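Side-chain contacts in putative periplasmic protein (Salmonella enterica subsp. enterica serovar Typhimurium, PDB 4J32), which probably protects the bacterium from its own type VI secretion toxin Tae4, a peptidoglycan-cleaving amidase, by binding and inhibiting it in the periplasm: residues Gln7-Gln10 and Ser11-Leu14; Asp76-Thr79 and Met80-Ile83; Glu93-Lys96 and Arg97-Glu100. All blocks are in the same frame, centred on the assembly; numbering follows the deposited sequence. Where two conformers were deposited one is given.

Contact 1 of 3, residues Gln7-Gln10 and Ser11-Leu14; sequences QYSQ and SELL. With FLC (citrate anion), chain J.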
loop_
_atom_site.group_PDB
_atom_site.type_symbol
_atom_site.label_atom_id
_atom_site.label_comp_id
_atom_site.label_asym_id
_atom_site.label_seq_id
_atom_site.Cartn_x
_atom_site.Cartn_y
_atom_site.Cartn_z
ATOM N N GLN B 7 -17.101 -3.723 8.453
ATOM C CA GLN B 7 -16.768 -4.494 9.646
ATOM C C GLN B 7 -15.772 -3.780 10.567
ATOM O O GLN B 7 -15.612 -4.172 11.739
ATOM C CB GLN B 7 -16.282 -5.896 9.256
ATOM C CG GLN B 7 -17.403 -6.780 8.694
ATOM C CD GLN B 7 -16.911 -8.102 8.121
ATOM O OE1 GLN B 7 -16.026 -8.757 8.679
ATOM N NE2 GLN B 7 -17.490 -8.503 6.996
ATOM N N TYR B 8 -15.133 -2.738 10.049
ATOM C CA TYR B 8 -14.106 -2.010 10.796
ATOM C C TYR B 8 -14.699 -1.085 11.861
ATOM O O TYR B 8 -15.732 -0.438 11.641
ATOM C CB TYR B 8 -13.209 -1.208 9.839
ATOM C CG TYR B 8 -12.396 -2.115 8.929
ATOM C CD1 TYR B 8 -11.384 -2.924 9.453
ATOM C CD2 TYR B 8 -12.628 -2.131 7.545
ATOM C CE1 TYR B 8 -10.631 -3.782 8.625
ATOM C CE2 TYR B 8 -11.879 -2.986 6.696
ATOM C CZ TYR B 8 -10.888 -3.792 7.251
ATOM O OH TYR B 8 -10.157 -4.626 6.431
ATOM N N SER B 9 -14.016 -1.030 13.007
ATOM C CA SER B 9 -14.343 -0.069 14.057
ATOM C C SER B 9 -13.944 1.339 13.582
ATOM O O SER B 9 -13.225 1.496 12.590
ATOM C CB SER B 9 -13.558 -0.410 15.327
ATOM O OG SER B 9 -12.169 -0.104 15.158
ATOM N N GLN B 10 -14.400 2.362 14.301
ATOM C CA GLN B 10 -14.043 3.744 13.928
ATOM C C GLN B 10 -12.531 3.991 13.917
ATOM O O GLN B 10 -12.002 4.631 13.003
ATOM C CB GLN B 10 -14.745 4.741 14.845
ATOM C CG GLN B 10 -16.268 4.771 14.641
ATOM C CD GLN B 10 -16.612 5.413 13.299
ATOM O OE1 GLN B 10 -16.320 6.588 13.079
ATOM N NE2 GLN B 10 -17.212 4.631 12.394
ATOM N N SER B 11 -11.829 3.506 14.938
ATOM C CA SER B 11 -10.365 3.657 14.956
ATOM C C SER B 11 -9.680 2.898 13.804
ATOM O O SER B 11 -8.740 3.419 13.169
ATOM C CB SER B 11 -9.780 3.253 16.308
ATOM O OG SER B 11 -9.893 1.859 16.522
ATOM N N GLU B 12 -10.159 1.684 13.517
ATOM C CA GLU B 12 -9.643 0.875 12.416
ATOM C C GLU B 12 -9.885 1.569 11.082
ATOM O O GLU B 12 -9.004 1.586 10.215
ATOM C CB GLU B 12 -10.339 -0.501 12.406
ATOM C CG GLU B 12 -9.834 -1.438 13.499
ATOM C CD GLU B 12 -10.655 -2.730 13.670
ATOM O OE1 GLU B 12 -11.834 -2.825 13.250
ATOM O OE2 GLU B 12 -10.086 -3.678 14.256
ATOM N N LEU B 13 -11.054 2.174 10.913
ATOM C CA LEU B 13 -11.317 2.935 9.663
ATOM C C LEU B 13 -10.295 4.060 9.482
ATOM O O LEU B 13 -9.818 4.310 8.374
ATOM C CB LEU B 13 -12.733 3.523 9.639
ATOM C CG LEU B 13 -13.930 2.584 9.503
ATOM C CD1 LEU B 13 -15.223 3.360 9.763
ATOM C CD2 LEU B 13 -13.964 1.941 8.101
ATOM N N LEU B 14 -9.973 4.756 10.564
ATOM C CA LEU B 14 -9.053 5.907 10.477
ATOM C C LEU B 14 -7.627 5.447 10.164
ATOM O O LEU B 14 -6.919 6.093 9.394
ATOM C CB LEU B 14 -9.088 6.730 11.771
ATOM C CG LEU B 14 -10.403 7.516 11.938
ATOM C CD1 LEU B 14 -10.542 8.019 13.381
ATOM C CD2 LEU B 14 -10.468 8.671 10.959
HETATM C CAC FLC J . -13.524 2.009 18.168
HETATM C CA FLC J . -13.000 0.986 19.151
HETATM C CB FLC J . -12.215 1.704 20.259
HETATM C CBC FLC J . -12.609 1.449 21.718
HETATM C CG FLC J . -10.856 2.358 19.947
HETATM C CGC FLC J . -10.990 3.862 19.955
HETATM O OA1 FLC J . -14.697 2.401 18.290
HETATM O OA2 FLC J . -12.789 2.435 17.274
HETATM O OB1 FLC J . -13.796 1.112 21.965
HETATM O OB2 FLC J . -11.755 1.594 22.635
HETATM O OG1 FLC J . -12.151 4.337 20.035
HETATM O OG2 FLC J . -9.942 4.560 19.885
HETATM O OHB FLC J . -11.446 0.491 20.302
HETATM O O HOH W 1 -13.838 -4.545 13.966
HETATM O O HOH W 2 -10.970 -1.040 17.321
#

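Contact 2 of 3, residues Asp76-Thr79 and Met80-Ile83; sequences DFNT and MKCI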
loop_
_atom_site.group_PDB
_atom_site.type_symbol
_atom_site.label_atom_id
_atom_site.label_comp_id
_atom_site.label_asym_id
_atom_site.label_seq_id
_atom_site.Cartn_x
_atom_site.Cartn_y
_atom_site.Cartn_z
ATOM N N ASP B 76 13.135 3.648 -4.499
ATOM C CA ASP B 76 12.852 4.790 -3.649
ATOM C C ASP B 76 12.212 4.366 -2.332
ATOM O O ASP B 76 12.018 5.200 -1.435
ATOM C CB ASP B 76 11.945 5.764 -4.396
ATOM C CG ASP B 76 12.671 6.477 -5.515
ATOM O OD1 ASP B 76 13.896 6.644 -5.424
ATOM O OD2 ASP B 76 12.008 6.900 -6.479
ATOM N N PHE B 77 11.854 3.090 -2.222
ATOM C CA PHE B 77 11.150 2.576 -1.019
ATOM C C PHE B 77 9.905 3.411 -0.599
ATOM O O PHE B 77 9.676 3.655 0.595
ATOM C CB PHE B 77 12.152 2.426 0.142
ATOM C CG PHE B 77 13.234 1.405 -0.133
ATOM C CD1 PHE B 77 12.966 0.039 -0.001
ATOM C CD2 PHE B 77 14.516 1.809 -0.511
ATOM C CE1 PHE B 77 13.976 -0.911 -0.248
ATOM C CE2 PHE B 77 15.530 0.854 -0.760
ATOM C CZ PHE B 77 15.245 -0.502 -0.629
ATOM N N ASN B 78 9.096 3.827 -1.588
ATOM C CA ASN B 78 7.905 4.624 -1.321
ATOM C C ASN B 78 6.929 3.857 -0.427
ATOM O O ASN B 78 6.381 4.421 0.511
ATOM C CB ASN B 78 7.238 5.035 -2.642
ATOM C CG ASN B 78 8.038 6.082 -3.371
ATOM O OD1 ASN B 78 8.538 7.014 -2.743
ATOM N ND2 ASN B 78 8.177 5.939 -4.685
ATOM N N THR B 79 6.767 2.566 -0.711
ATOM C CA THR B 79 5.818 1.722 0.038
ATOM C C THR B 79 6.239 1.747 1.514
ATOM O O THR B 79 5.407 1.819 2.412
ATOM C CB THR B 79 5.850 0.266 -0.469
ATOM O OG1 THR B 79 5.608 0.220 -1.883
ATOM C CG2 THR B 79 4.766 -0.619 0.245
ATOM N N MET B 80 7.551 1.682 1.745
ATOM C CA MET B 80 8.113 1.666 3.100
ATOM C C MET B 80 7.803 2.925 3.912
ATOM O O MET B 80 7.661 2.872 5.160
ATOM C CB MET B 80 9.628 1.486 3.020
ATOM C CG MET B 80 10.246 1.197 4.351
ATOM S SD MET B 80 12.026 0.867 4.218
ATOM C CE MET B 80 11.988 -0.850 3.680
ATOM N N LYS B 81 7.767 4.074 3.236
ATOM C CA LYS B 81 7.438 5.339 3.914
ATOM C C LYS B 81 6.053 5.209 4.581
ATOM O O LYS B 81 5.865 5.637 5.733
ATOM C CB LYS B 81 7.478 6.512 2.918
ATOM C CG LYS B 81 8.857 6.692 2.279
ATOM C CD LYS B 81 8.843 7.656 1.103
ATOM C CE LYS B 81 10.167 7.523 0.338
ATOM N NZ LYS B 81 10.184 8.479 -0.836
ATOM N N CYS B 82 5.110 4.582 3.871
ATOM C CA CYS B 82 3.737 4.463 4.381
ATOM C C CYS B 82 3.622 3.390 5.457
ATOM O O CYS B 82 2.825 3.520 6.396
ATOM C CB CYS B 82 2.770 4.206 3.237
ATOM S SG CYS B 82 2.701 5.598 2.137
ATOM N N ILE B 83 4.442 2.345 5.349
ATOM C CA ILE B 83 4.444 1.316 6.398
ATOM C C ILE B 83 5.033 1.916 7.697
ATOM O O ILE B 83 4.492 1.711 8.786
ATOM C CB ILE B 83 5.169 0.013 5.939
ATOM C CG1 ILE B 83 4.290 -0.702 4.880
ATOM C CG2 ILE B 83 5.423 -0.930 7.148
ATOM C CD1 ILE B 83 4.927 -1.824 4.152
HETATM O O HOH W 3 12.933 7.672 -1.342
#

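Contact 3 of 3, residues Glu93-Lys96 and Arg97-Glu100; sequences ELIK and RRVE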
loop_
_atom_site.group_PDB
_atom_site.type_symbol
_atom_site.label_atom_id
_atom_site.label_comp_id
_atom_site.label_asym_id
_atom_site.label_seq_id
_atom_site.Cartn_x
_atom_site.Cartn_y
_atom_site.Cartn_z
ATOM N N GLU B 93 -1.885 8.365 18.549
ATOM C CA GLU B 93 -2.416 9.237 19.604
ATOM C C GLU B 93 -3.516 10.164 19.104
ATOM O O GLU B 93 -4.516 10.361 19.781
ATOM C CB GLU B 93 -1.293 10.031 20.290
ATOM C CG GLU B 93 -0.310 9.145 21.045
ATOM C CD GLU B 93 -0.991 8.178 22.025
ATOM O OE1 GLU B 93 -1.824 8.615 22.857
ATOM O OE2 GLU B 93 -0.681 6.964 21.959
ATOM N N LEU B 94 -3.333 10.719 17.906
ATOM C CA LEU B 94 -4.355 11.551 17.260
ATOM C C LEU B 94 -5.696 10.807 17.152
ATOM O O LEU B 94 -6.765 11.351 17.460
ATOM C CB LEU B 94 -3.896 11.943 15.849
ATOM C CG LEU B 94 -4.871 12.709 14.947
ATOM C CD1 LEU B 94 -5.140 14.142 15.514
ATOM C CD2 LEU B 94 -4.339 12.798 13.522
ATOM N N ILE B 95 -5.614 9.567 16.700
ATOM C CA ILE B 95 -6.809 8.751 16.519
ATOM C C ILE B 95 -7.437 8.409 17.866
ATOM O O ILE B 95 -8.665 8.428 18.019
ATOM C CB ILE B 95 -6.486 7.503 15.650
ATOM C CG1 ILE B 95 -6.194 7.963 14.217
ATOM C CG2 ILE B 95 -7.666 6.465 15.671
ATOM C CD1 ILE B 95 -5.522 6.926 13.325
ATOM N N LYS B 96 -6.602 8.090 18.849
ATOM C CA LYS B 96 -7.109 7.709 20.166
ATOM C C LYS B 96 -7.746 8.886 20.909
ATOM O O LYS B 96 -8.701 8.689 21.690
ATOM C CB LYS B 96 -5.989 7.077 21.000
ATOM C CG LYS B 96 -6.470 6.387 22.288
ATOM C CD LYS B 96 -5.323 6.117 23.250
ATOM C CE LYS B 96 -4.261 5.210 22.647
ATOM N NZ LYS B 96 -3.103 5.117 23.586
ATOM N N ARG B 97 -7.213 10.095 20.654
ATOM C CA ARG B 97 -7.677 11.373 21.247
ATOM C C ARG B 97 -8.993 11.847 20.717
ATOM O O ARG B 97 -9.556 12.787 21.271
ATOM C CB ARG B 97 -6.731 12.547 20.864
ATOM C CG ARG B 97 -5.582 12.831 21.727
ATOM C CD ARG B 97 -5.147 14.315 21.613
ATOM N NE ARG B 97 -4.645 14.729 20.296
ATOM C CZ ARG B 97 -3.453 14.423 19.791
ATOM N NH1 ARG B 97 -2.594 13.639 20.451
ATOM N NH2 ARG B 97 -3.117 14.877 18.590
ATOM N N ARG B 98 -9.441 11.293 19.593
ATOM C CA ARG B 98 -10.446 11.953 18.785
ATOM C C ARG B 98 -11.718 12.324 19.560
ATOM O O ARG B 98 -12.188 11.574 20.436
ATOM C CB ARG B 98 -10.773 11.112 17.546
ATOM C CG ARG B 98 -11.575 9.856 17.848
ATOM C CD ARG B 98 -11.732 8.949 16.621
ATOM N NE ARG B 98 -12.556 7.805 17.000
ATOM C CZ ARG B 98 -12.121 6.739 17.676
ATOM N NH1 ARG B 98 -10.836 6.603 18.005
ATOM N NH2 ARG B 98 -12.975 5.777 18.007
ATOM N N VAL B 99 -12.255 13.501 19.258
ATOM C CA VAL B 99 -13.462 13.998 19.931
ATOM C C VAL B 99 -14.696 13.210 19.514
ATOM O O VAL B 99 -15.567 12.919 20.340
ATOM C CB VAL B 99 -13.676 15.506 19.617
ATOM C CG1 VAL B 99 -14.960 16.002 20.227
ATOM C CG2 VAL B 99 -12.502 16.286 20.133
ATOM N N GLU B 100 -14.754 12.868 18.230
ATOM C CA GLU B 100 -15.868 12.111 17.657
ATOM C C GLU B 100 -15.543 10.613 17.677
ATOM O O GLU B 100 -14.801 10.112 16.820
ATOM C CB GLU B 100 -16.151 12.600 16.222
ATOM C CG GLU B 100 -16.551 14.075 16.170
ATOM C CD GLU B 100 -16.085 14.824 14.922
ATOM O OE1 GLU B 100 -14.987 14.526 14.399
ATOM O OE2 GLU B 100 -16.839 15.730 14.484
#

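Contact 1 of 3, residues Gln7-Gln10 and Ser11-Leu14
Ser9 and Glu12 meet in a capping box that starts helix 10-26. Ser9 is the N-cap. Its OG accepts a hydrogen bond from the backbone N of Glu12, 3.2 Å away. In return, Ser9 N donates to Glu12 OE1 at 2.8 Å, almost straight at 175°. That N-H reaches the carboxylate on its anti side, tilted from the carboxylate plane. Glu12 can reach back because its chain runs extended beyond CG. OE1 also lies at the edge of the Tyr8 ring, and the ring and carboxylate planes stand 84° apart. A water bridges the same OE1 to Gln7 O, so OE1 accepts two hydrogen bonds, one from Ser9 N and one from the water.

The tight part is on the Leu13 side. Tyr8 CB packs on Leu13 CD2 at 3.7 Å, and Tyr43 of helix 30-46 touches both side chains. The Tyr8 hydroxyl leaves the contact and bonds Asp84 of the second subunit. Gln10 bends at chi2 (-71°), which brings NE2 alongside Leu13 CD1 at 3.5 Å. Its amide is held further off, by Lys48 N, Gln49 NE2 and Tyr46 O. Leu14 is buried against helix 51-65.

The looser side carries a citrate anion, probably from the crystallisation liquor, and a water near the OG atoms of Ser9 and Ser11. The citrate lies at the start of the helix, and the helix dipole would probably assist its binding. Arg98 also holds this anion. The backbone N of Ser11, in the first turn, donates to citrate OA2 at 2.7 Å.

Contact 2 of 3, residues Asp76-Thr79 and Met80-Ile83
The first turn of helix 78-86 carries a Met-aromatic contact between Met80 and Phe77, the N-cap residue. The two side chains run side by side and point the same way. Met80 SD lies 5.1 Å from the centroid of the Phe77 ring, in an oblique position. Its methyl does the touching, with CE 3.9 Å from Phe77 CD1. Met80 CG stands opposite its backbone N (chi1 -169°), and a bend at chi3 (-80°) turns CE toward the ring. Tyr69 packs on both residues. The partner protein of the complex also reaches here, with Asn135 on Phe77 and Ser134 on Met80.

Lys81 forms the polar half of the contact. Its chain is extended beyond CG and runs beside Asn78. NZ donates to Asn78 OD1 at 2.9 Å, nearly in line with the amide C=O. A water links NZ to the backbone O of Asp76, and Leu67 O is a further acceptor. The ammonium group thus ties the helix start to the preceding loop. On the backbone, Lys81 N bonds Phe77 O.

Thr79 and Ile83 lie alongside each other one turn apart. Thr79 OG1 bonds Tyr27 and also Asp35 of the second subunit, which takes Asn78 N as well. This turn therefore belongs to the contact between the two copies. Cys82 anchors it to helix 10-26 through the disulfide with Cys22. The apolar ends of the Thr79-Ile83 pair meet at Thr79 CG2 and Ile83 CD1, 4.1 Å apart.

Contact 3 of 3, residues Glu93-Lys96 and Arg97-Glu100
Arg98 folds back on Ile95 at the C-terminal end of helix 89-96. Its CB lies 3.4 Å from Ile95 O. CG comes closer to the same oxygen, at 3.2 Å, because chi1 (72°) sets it between the backbone N and carbonyl carbon. The chain then runs extended to NE, with CD still beside Ile95 O and against Leu14 of helix 10-26. NE and CZ stay near this oxygen, CZ 3.9 Å from Ile95 O. At the tip, NH1 donates to Ile95 O at 2.8 Å. This oxygen lies near the guanidinium plane, but NH1 sits above the carbonyl plane. Arg98 N adds a weak bond to Ile95 O. NH2 binds a citrate anion, probably from the crystallisation liquor.

Arg97 turns back along the helix instead. Its N bonds Glu93 O in the last helical turn. A bend at chi3 (-65°) lays its guanidinium over Leu94 CA, face on and offset toward the rim. Leu94 itself packs on helix 51-65. Lys96 NZ and Glu93 OE2 make a long salt bridge on the exposed side. Leu94 CD1 comes to 3.8 Å from Arg97 NH2.

Overall arrangement
All three contacts are local and follow in series, so none nests in or crosses another. Contact 1 closes the turn from the N-terminal loop into helix 10-26. Contact 2 closes the turn from the loop before helix 78-86 into that helix, on the opposite side of the chain's centre, about 23 Å away between centres. Contact 3 closes the exit of helix 89-96 into the C-terminal loop. Contacts 1 and 3 touch: Leu14 and Ser11 pack on Ile95, and Gln10 and Leu14 on Arg98. This joins both chain ends in the helical fold, with citrate held between them. Contact 2 touches neither, but its disulfide reaches the far part of helix 10-26.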